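N-acetylgalactosaminyltransferase 7 (Homo sapiens, PDB 6IWR) is a glycosyltransferase of the polypeptide GalNAc transferase family, built from a GT-A type domain and a ricin-type beta-trefoil lectin domain. Local coordinates at residues Lys177-Ser189 with Leu208-Leu220. Numbering follows the deposited sequence.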
ATOM      1  N   LYS A 177       4.387 -39.059 -25.793  1.00 25.62           N
ATOM      2  CA  LYS A 177       5.683 -39.660 -26.091  1.00 29.12           C
ATOM      3  C   LYS A 177       6.857 -38.730 -25.775  1.00 32.75           C
ATOM      4  O   LYS A 177       7.989 -39.203 -25.628  1.00 27.27           O
ATOM      5  CB  LYS A 177       5.726 -40.105 -27.547  1.00 22.99           C
ATOM      6  CG  LYS A 177       5.570 -38.973 -28.544  1.00 32.51           C
ATOM      7  CD  LYS A 177       5.828 -39.457 -29.962  1.00 33.91           C
ATOM      8  CE  LYS A 177       4.579 -40.056 -30.578  1.00 29.50           C
ATOM      9  NZ  LYS A 177       3.908 -39.001 -31.374  1.00 39.00           N
ATOM     10  N   TYR A 178       6.630 -37.419 -25.657  1.00 34.72           N
ATOM     11  CA  TYR A 178       7.726 -36.525 -25.280  1.00 26.97           C
ATOM     12  C   TYR A 178       7.802 -36.275 -23.785  1.00 25.87           C
ATOM     13  O   TYR A 178       8.821 -35.766 -23.316  1.00 32.39           O
ATOM     14  CB  TYR A 178       7.628 -35.192 -26.025  1.00 23.34           C
ATOM     15  CG  TYR A 178       7.513 -35.428 -27.504  1.00 29.89           C
ATOM     16  CD1 TYR A 178       8.634 -35.748 -28.268  1.00 28.06           C
ATOM     17  CD2 TYR A 178       6.273 -35.427 -28.130  1.00 29.87           C
ATOM     18  CE1 TYR A 178       8.523 -36.002 -29.620  1.00 27.22           C
ATOM     19  CE2 TYR A 178       6.164 -35.683 -29.478  1.00 30.38           C
ATOM     20  CZ  TYR A 178       7.286 -35.974 -30.206  1.00 28.04           C
ATOM     21  OH  TYR A 178       7.148 -36.228 -31.531  1.00 35.50           O
ATOM     22  N   LEU A 179       6.782 -36.654 -23.023  1.00 26.78           N
ATOM     23  CA  LEU A 179       6.725 -36.363 -21.597  1.00 21.56           C
ATOM     24  C   LEU A 179       7.356 -37.521 -20.844  1.00 29.05           C
ATOM     25  O   LEU A 179       6.714 -38.544 -20.603  1.00 41.70           O
ATOM     26  CB  LEU A 179       5.289 -36.155 -21.163  1.00 22.07           C
ATOM     27  CG  LEU A 179       5.094 -35.071 -20.115  1.00 26.82           C
ATOM     28  CD1 LEU A 179       4.021 -35.487 -19.136  1.00 26.86           C
ATOM     29  CD2 LEU A 179       6.370 -34.713 -19.400  1.00 30.52           C
ATOM     30  N   ALA A 180       8.613 -37.360 -20.442  1.00 29.51           N
ATOM     31  CA  ALA A 180       9.323 -38.463 -19.809  1.00 23.40           C
ATOM     32  C   ALA A 180       8.901 -38.688 -18.360  1.00 28.97           C
ATOM     33  O   ALA A 180       8.982 -39.824 -17.872  1.00 29.44           O
ATOM     34  CB  ALA A 180      10.828 -38.211 -19.880  1.00 28.80           C
ATOM     35  N   GLU A 181       8.469 -37.634 -17.660  1.00 26.51           N
ATOM     36  CA  GLU A 181       8.162 -37.649 -16.231  1.00 24.45           C
ATOM     37  C   GLU A 181       7.822 -36.223 -15.816  1.00 26.17           C
ATOM     38  O   GLU A 181       8.279 -35.257 -16.433  1.00 29.21           O
ATOM     39  CB  GLU A 181       9.344 -38.171 -15.390  1.00 26.01           C
ATOM     40  CG  GLU A 181      10.534 -37.213 -15.394  1.00 26.17           C
ATOM     41  CD  GLU A 181      11.738 -37.682 -14.583  1.00 33.69           C
ATOM     42  OE1 GLU A 181      11.562 -38.580 -13.718  1.00 32.13           O
ATOM     43  OE2 GLU A 181      12.859 -37.141 -14.818  1.00 29.53           O
ATOM     44  N   ILE A 182       7.019 -36.097 -14.766  1.00 26.06           N
ATOM     45  CA  ILE A 182       6.751 -34.817 -14.133  1.00 23.59           C
ATOM     46  C   ILE A 182       7.272 -34.935 -12.712  1.00 24.82           C
ATOM     47  O   ILE A 182       6.736 -35.706 -11.907  1.00 25.92           O
ATOM     48  CB  ILE A 182       5.261 -34.448 -14.148  1.00 24.87           C
ATOM     49  CG1 ILE A 182       4.749 -34.302 -15.598  1.00 32.90           C
ATOM     50  CG2 ILE A 182       5.056 -33.163 -13.342  1.00 24.24           C
ATOM     51  CD1 ILE A 182       3.221 -34.090 -15.729  1.00 25.57           C
ATOM     52  N   VAL A 183       8.326 -34.190 -12.407  1.00 24.20           N
ATOM     53  CA  VAL A 183       8.991 -34.251 -11.109  1.00 26.10           C
ATOM     54  C   VAL A 183       8.542 -33.054 -10.282  1.00 27.28           C
ATOM     55  O   VAL A 183       8.869 -31.907 -10.614  1.00 27.23           O
ATOM     56  CB  VAL A 183      10.518 -34.262 -11.275  1.00 25.66           C
ATOM     57  CG1 VAL A 183      11.208 -34.022  -9.923  1.00 26.05           C
ATOM     58  CG2 VAL A 183      10.972 -35.559 -11.899  1.00 22.86           C
ATOM     59  N   LEU A 184       7.786 -33.302  -9.217  1.00 27.60           N
ATOM     60  CA  LEU A 184       7.436 -32.239  -8.285  1.00 28.83           C
ATOM     61  C   LEU A 184       8.498 -32.211  -7.199  1.00 30.10           C
ATOM     62  O   LEU A 184       8.879 -33.264  -6.677  1.00 33.89           O
ATOM     63  CB  LEU A 184       6.048 -32.444  -7.677  1.00 25.60           C
ATOM     64  CG  LEU A 184       4.877 -32.839  -8.583  1.00 28.35           C
ATOM     65  CD1 LEU A 184       3.665 -33.192  -7.725  1.00 25.71           C
ATOM     66  CD2 LEU A 184       4.508 -31.771  -9.640  1.00 23.43           C
ATOM     67  N   ILE A 185       9.008 -31.021  -6.899  1.00 30.95           N
ATOM     68  CA  ILE A 185      10.007 -30.826  -5.854  1.00 32.35           C
ATOM     69  C   ILE A 185       9.345 -30.065  -4.717  1.00 33.05           C
ATOM     70  O   ILE A 185       9.063 -28.863  -4.830  1.00 33.59           O
ATOM     71  CB  ILE A 185      11.247 -30.073  -6.353  1.00 29.41           C
ATOM     72  CG1 ILE A 185      11.914 -30.815  -7.498  1.00 23.11           C
ATOM     73  CG2 ILE A 185      12.228 -29.903  -5.200  1.00 28.54           C
ATOM     74  CD1 ILE A 185      12.651 -32.031  -7.065  1.00 26.52           C
ATOM     75  N   ASP A 186       9.120 -30.766  -3.614  1.00 35.11           N
ATOM     76  CA  ASP A 186       8.557 -30.178  -2.405  1.00 33.00           C
ATOM     77  C   ASP A 186       9.667 -29.485  -1.640  1.00 33.62           C
ATOM     78  O   ASP A 186      10.548 -30.153  -1.090  1.00 34.93           O
ATOM     79  CB  ASP A 186       7.938 -31.270  -1.545  1.00 33.24           C
ATOM     80  CG  ASP A 186       7.224 -30.719  -0.353  1.00 36.60           C
ATOM     81  OD1 ASP A 186       7.494 -29.553   0.025  1.00 37.49           O
ATOM     82  OD2 ASP A 186       6.374 -31.455   0.186  1.00 39.03           O
ATOM     83  N   ASP A 187       9.640 -28.158  -1.590  1.00 32.09           N
ATOM     84  CA  ASP A 187      10.661 -27.436  -0.828  1.00 32.55           C
ATOM     85  C   ASP A 187      10.200 -27.191   0.610  1.00 36.55           C
ATOM     86  O   ASP A 187      10.049 -26.054   1.066  1.00 33.67           O
ATOM     87  CB  ASP A 187      11.020 -26.126  -1.506  1.00 35.75           C
ATOM     88  CG  ASP A 187      12.342 -25.582  -1.023  1.00 35.22           C
ATOM     89  OD1 ASP A 187      13.212 -26.410  -0.661  1.00 35.34           O
ATOM     90  OD2 ASP A 187      12.496 -24.340  -0.990  1.00 39.89           O
ATOM     91  N   PHE A 188       9.958 -28.297   1.320  1.00 37.07           N
ATOM     92  CA  PHE A 188       9.807 -28.270   2.774  1.00 41.97           C
ATOM     93  C   PHE A 188       8.471 -27.654   3.203  1.00 41.57           C
ATOM     94  O   PHE A 188       8.416 -26.893   4.166  1.00 42.79           O
ATOM     95  CB  PHE A 188      10.976 -27.522   3.425  1.00 38.67           C
ATOM     96  CG  PHE A 188      11.262 -27.959   4.817  1.00 38.81           C
ATOM     97  CD1 PHE A 188      11.451 -29.301   5.099  1.00 39.68           C
ATOM     98  CD2 PHE A 188      11.345 -27.042   5.848  1.00 40.03           C
ATOM     99  CE1 PHE A 188      11.710 -29.723   6.393  1.00 38.61           C
ATOM    100  CE2 PHE A 188      11.611 -27.453   7.149  1.00 32.05           C
ATOM    101  CZ  PHE A 188      11.794 -28.791   7.419  1.00 36.61           C
ATOM    102  N   SER A 189       7.393 -27.992   2.493  1.00 40.22           N
ATOM    103  CA  SER A 189       6.060 -27.507   2.832  1.00 39.22           C
ATOM    104  C   SER A 189       5.616 -28.032   4.199  1.00 41.75           C
ATOM    105  O   SER A 189       6.056 -29.087   4.661  1.00 45.46           O
ATOM    106  CB  SER A 189       5.050 -27.943   1.763  1.00 37.16           C
ATOM    107  OG  SER A 189       5.436 -27.563   0.452  1.00 34.75           O
ATOM    108  N   LEU A 208       4.181 -41.744 -13.769  1.00 26.36           N
ATOM    109  CA  LEU A 208       4.615 -40.653 -14.632  1.00 23.80           C
ATOM    110  C   LEU A 208       4.987 -39.425 -13.810  1.00 28.65           C
ATOM    111  O   LEU A 208       5.944 -38.712 -14.143  1.00 28.92           O
ATOM    112  CB  LEU A 208       3.503 -40.318 -15.631  1.00 28.11           C
ATOM    113  CG  LEU A 208       3.889 -39.771 -17.016  1.00 27.24           C
ATOM    114  CD1 LEU A 208       3.425 -38.336 -17.110  1.00 28.52           C
ATOM    115  CD2 LEU A 208       5.384 -39.899 -17.316  1.00 20.27           C
ATOM    116  N   VAL A 209       4.228 -39.161 -12.740  1.00 23.42           N
ATOM    117  CA  VAL A 209       4.411 -38.014 -11.864  1.00 21.23           C
ATOM    118  C   VAL A 209       5.025 -38.507 -10.567  1.00 25.77           C
ATOM    119  O   VAL A 209       4.625 -39.541 -10.032  1.00 30.21           O
ATOM    120  CB  VAL A 209       3.072 -37.306 -11.595  1.00 26.78           C
ATOM    121  CG1 VAL A 209       3.267 -36.020 -10.731  1.00 26.24           C
ATOM    122  CG2 VAL A 209       2.343 -37.039 -12.910  1.00 23.32           C
ATOM    123  N   LYS A 210       6.006 -37.784 -10.071  1.00 26.07           N
ATOM    124  CA  LYS A 210       6.696 -38.204  -8.870  1.00 27.27           C
ATOM    125  C   LYS A 210       7.022 -36.951  -8.069  1.00 32.54           C
ATOM    126  O   LYS A 210       7.099 -35.845  -8.618  1.00 30.54           O
ATOM    127  CB  LYS A 210       7.956 -39.041  -9.217  1.00 28.19           C
ATOM    128  CG  LYS A 210       8.766 -38.534 -10.426  1.00 28.51           C
ATOM    129  CD  LYS A 210       9.819 -39.523 -10.947  1.00 29.64           C
ATOM    130  CE  LYS A 210       9.193 -40.707 -11.722  1.00 35.46           C
ATOM    131  NZ  LYS A 210       9.359 -40.610 -13.200  1.00 31.43           N
ATOM    132  N   VAL A 211       7.147 -37.119  -6.755  1.00 30.43           N
ATOM    133  CA  VAL A 211       7.460 -36.019  -5.857  1.00 28.23           C
ATOM    134  C   VAL A 211       8.698 -36.403  -5.078  1.00 29.72           C
ATOM    135  O   VAL A 211       8.854 -37.559  -4.689  1.00 31.43           O
ATOM    136  CB  VAL A 211       6.295 -35.696  -4.898  1.00 30.45           C
ATOM    137  CG1 VAL A 211       5.985 -36.892  -4.005  1.00 26.07           C
ATOM    138  CG2 VAL A 211       6.628 -34.468  -4.077  1.00 32.09           C
ATOM    139  N   PHE A 212       9.575 -35.440  -4.859  1.00 32.00           N
ATOM    140  CA  PHE A 212      10.725 -35.618  -3.989  1.00 34.02           C
ATOM    141  C   PHE A 212      10.696 -34.502  -2.967  1.00 34.42           C
ATOM    142  O   PHE A 212      10.512 -33.336  -3.328  1.00 35.65           O
ATOM    143  CB  PHE A 212      12.050 -35.604  -4.761  1.00 32.86           C
ATOM    144  CG  PHE A 212      12.178 -36.714  -5.775  1.00 32.11           C
ATOM    145  CD1 PHE A 212      12.099 -38.038  -5.391  1.00 31.78           C
ATOM    146  CD2 PHE A 212      12.390 -36.424  -7.116  1.00 35.10           C
ATOM    147  CE1 PHE A 212      12.218 -39.052  -6.320  1.00 34.13           C
ATOM    148  CE2 PHE A 212      12.511 -37.441  -8.062  1.00 31.80           C
ATOM    149  CZ  PHE A 212      12.429 -38.762  -7.658  1.00 29.08           C
ATOM    150  N   ARG A 213      10.844 -34.872  -1.697  1.00 37.45           N
ATOM    151  CA  ARG A 213      10.855 -33.940  -0.579  1.00 31.23           C
ATOM    152  C   ARG A 213      12.268 -33.472  -0.268  1.00 35.37           C
ATOM    153  O   ARG A 213      13.224 -34.249  -0.311  1.00 41.22           O
ATOM    154  CB  ARG A 213      10.275 -34.594   0.664  1.00 31.20           C
ATOM    155  CG  ARG A 213       8.840 -34.318   0.884  1.00 32.95           C
ATOM    156  CD  ARG A 213       7.980 -34.999  -0.153  1.00 32.79           C
ATOM    157  NE  ARG A 213       6.620 -34.455  -0.112  1.00 38.42           N
ATOM    158  CZ  ARG A 213       5.539 -35.174  -0.357  1.00 37.40           C
ATOM    159  NH1 ARG A 213       5.658 -36.464  -0.650  1.00 49.69           N
ATOM    160  NH2 ARG A 213       4.348 -34.622  -0.285  1.00 38.72           N
ATOM    161  N   ASN A 214      12.381 -32.193   0.076  1.00 38.84           N
ATOM    162  CA  ASN A 214      13.616 -31.601   0.563  1.00 34.03           C
ATOM    163  C   ASN A 214      13.633 -31.652   2.081  1.00 38.30           C
ATOM    164  O   ASN A 214      12.603 -31.444   2.722  1.00 40.55           O
ATOM    165  CB  ASN A 214      13.750 -30.153   0.087  1.00 34.61           C
ATOM    166  CG  ASN A 214      14.096 -30.063  -1.371  1.00 35.97           C
ATOM    167  OD1 ASN A 214      14.544 -31.034  -1.967  1.00 34.09           O
ATOM    168  ND2 ASN A 214      13.904 -28.889  -1.955  1.00 34.96           N
ATOM    169  N   GLU A 215      14.810 -31.923   2.656  1.00 46.59           N
ATOM    170  CA  GLU A 215      14.905 -32.082   4.104  1.00 41.56           C
ATOM    171  C   GLU A 215      14.881 -30.735   4.817  1.00 42.44           C
ATOM    172  O   GLU A 215      14.464 -30.649   5.974  1.00 49.05           O
ATOM    173  CB  GLU A 215      16.165 -32.868   4.456  1.00 49.91           C
ATOM    174  CG  GLU A 215      16.177 -34.292   3.916  1.00 53.26           C
ATOM    175  CD  GLU A 215      17.587 -34.821   3.699  1.00 71.90           C
ATOM    176  OE1 GLU A 215      18.542 -34.004   3.747  1.00 74.78           O
ATOM    177  OE2 GLU A 215      17.741 -36.048   3.476  1.00 76.95           O
ATOM    178  N   ARG A 216      15.326 -29.677   4.147  1.00 38.41           N
ATOM    179  CA  ARG A 216      15.266 -28.321   4.671  1.00 42.84           C
ATOM    180  C   ARG A 216      14.750 -27.407   3.575  1.00 39.05           C
ATOM    181  O   ARG A 216      14.813 -27.735   2.389  1.00 41.45           O
ATOM    182  CB  ARG A 216      16.643 -27.818   5.180  1.00 45.31           C
ATOM    183  CG  ARG A 216      17.878 -28.277   4.381  1.00 50.07           C
ATOM    184  CD  ARG A 216      18.609 -27.120   3.662  1.00 53.28           C
ATOM    185  NE  ARG A 216      19.560 -26.385   4.500  1.00 67.22           N
ATOM    186  CZ  ARG A 216      20.029 -25.154   4.251  1.00 75.94           C
ATOM    187  NH1 ARG A 216      19.648 -24.464   3.174  1.00 65.82           N
ATOM    188  NH2 ARG A 216      20.886 -24.603   5.106  1.00 73.22           N
ATOM    189  N   ARG A 217      14.220 -26.261   3.966  1.00 36.80           N
ATOM    190  CA  ARG A 217      13.786 -25.307   2.955  1.00 36.66           C
ATOM    191  C   ARG A 217      15.010 -24.761   2.237  1.00 39.80           C
ATOM    192  O   ARG A 217      15.696 -23.878   2.749  1.00 37.81           O
ATOM    193  CB  ARG A 217      12.990 -24.175   3.574  1.00 33.47           C
ATOM    194  CG  ARG A 217      12.649 -23.111   2.569  1.00 33.86           C
ATOM    195  CD  ARG A 217      11.169 -23.053   2.357  1.00 35.13           C
ATOM    196  NE  ARG A 217      10.817 -22.334   1.136  1.00 41.17           N
ATOM    197  CZ  ARG A 217      10.056 -21.244   1.097  1.00 41.83           C
ATOM    198  NH1 ARG A 217       9.558 -20.737   2.220  1.00 39.64           N
ATOM    199  NH2 ARG A 217       9.786 -20.671  -0.068  1.00 48.70           N
ATOM    200  N   GLU A 218      15.280 -25.279   1.032  1.00 41.15           N
ATOM    201  CA  GLU A 218      16.422 -24.862   0.229  1.00 32.54           C
ATOM    202  C   GLU A 218      16.190 -23.549  -0.507  1.00 31.81           C
ATOM    203  O   GLU A 218      17.139 -22.988  -1.068  1.00 32.06           O
ATOM    204  CB  GLU A 218      16.767 -25.953  -0.791  1.00 33.58           C
ATOM    205  CG  GLU A 218      17.169 -27.298  -0.192  1.00 37.04           C
ATOM    206  CD  GLU A 218      18.504 -27.246   0.530  1.00 44.12           C
ATOM    207  OE1 GLU A 218      19.282 -26.302   0.292  1.00 49.66           O
ATOM    208  OE2 GLU A 218      18.776 -28.158   1.329  1.00 45.20           O
ATOM    209  N   GLY A 219      14.958 -23.057  -0.550  1.00 31.36           N
ATOM    210  CA  GLY A 219      14.651 -21.876  -1.323  1.00 31.25           C
ATOM    211  C   GLY A 219      14.492 -22.191  -2.803  1.00 28.55           C
ATOM    212  O   GLY A 219      14.838 -23.263  -3.299  1.00 29.01           O
ATOM    213  N   LEU A 220      13.965 -21.200  -3.520  1.00 28.06           N
ATOM    214  CA  LEU A 220      13.500 -21.415  -4.884  1.00 30.80           C
ATOM    215  C   LEU A 220      14.638 -21.775  -5.835  1.00 33.36           C
ATOM    216  O   LEU A 220      14.505 -22.689  -6.655  1.00 35.76           O
ATOM    217  CB  LEU A 220      12.797 -20.159  -5.364  1.00 36.59           C
ATOM    218  CG  LEU A 220      12.247 -20.324  -6.764  1.00 45.97           C
ATOM    219  CD1 LEU A 220      11.068 -21.284  -6.726  1.00 45.30           C
ATOM    220  CD2 LEU A 220      11.850 -18.970  -7.295  1.00 44.40           C
TER
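Asp187, just past the end of strand 179-186, reaches into the loop after strand 209-213. Its CG stands anti to the backbone N (chi1 -161°), which sends the carboxylate into that loop. OD1 takes two bonds. Asn214 ND2 meets OD1 at 2.9 Å on the anti side but well out of the carboxylate plane, with OD1 close to the amide plane. Glu218 N meets OD1 at 2.9 Å on the syn side. OD2 has two weak bonds, from Gly219 N and from Arg217 NE at the guanidinium edge. Next to it, Phe188 lays one ring face over Arg216 CA, a CH-pi contact 4.0 Å from the centroid.

Asp186 turns to the sheet face of Leu184 and Val211. Its OD2 receives Arg213 NE at 3.0 Å, nearly straight (169°), with the carboxylate and guanidinium planes 51° apart. Its OD1 holds Ser189 N in an Asx motif.

On the other face, Lys210 bends back so that NZ bridges to Glu181 OE1 at 3.0 Å; Glu181 OE2 is hydrogen-bonded to Ser150 OG. Val183 CG1 lies obliquely against the Phe212 ring.

Six backbone hydrogen bonds, two of them through the flanking Leu208 and Asn214, join the parallel strands. With helix 197-201 they form a beta-alpha-beta unit of the GT-A glycosyltransferase fold.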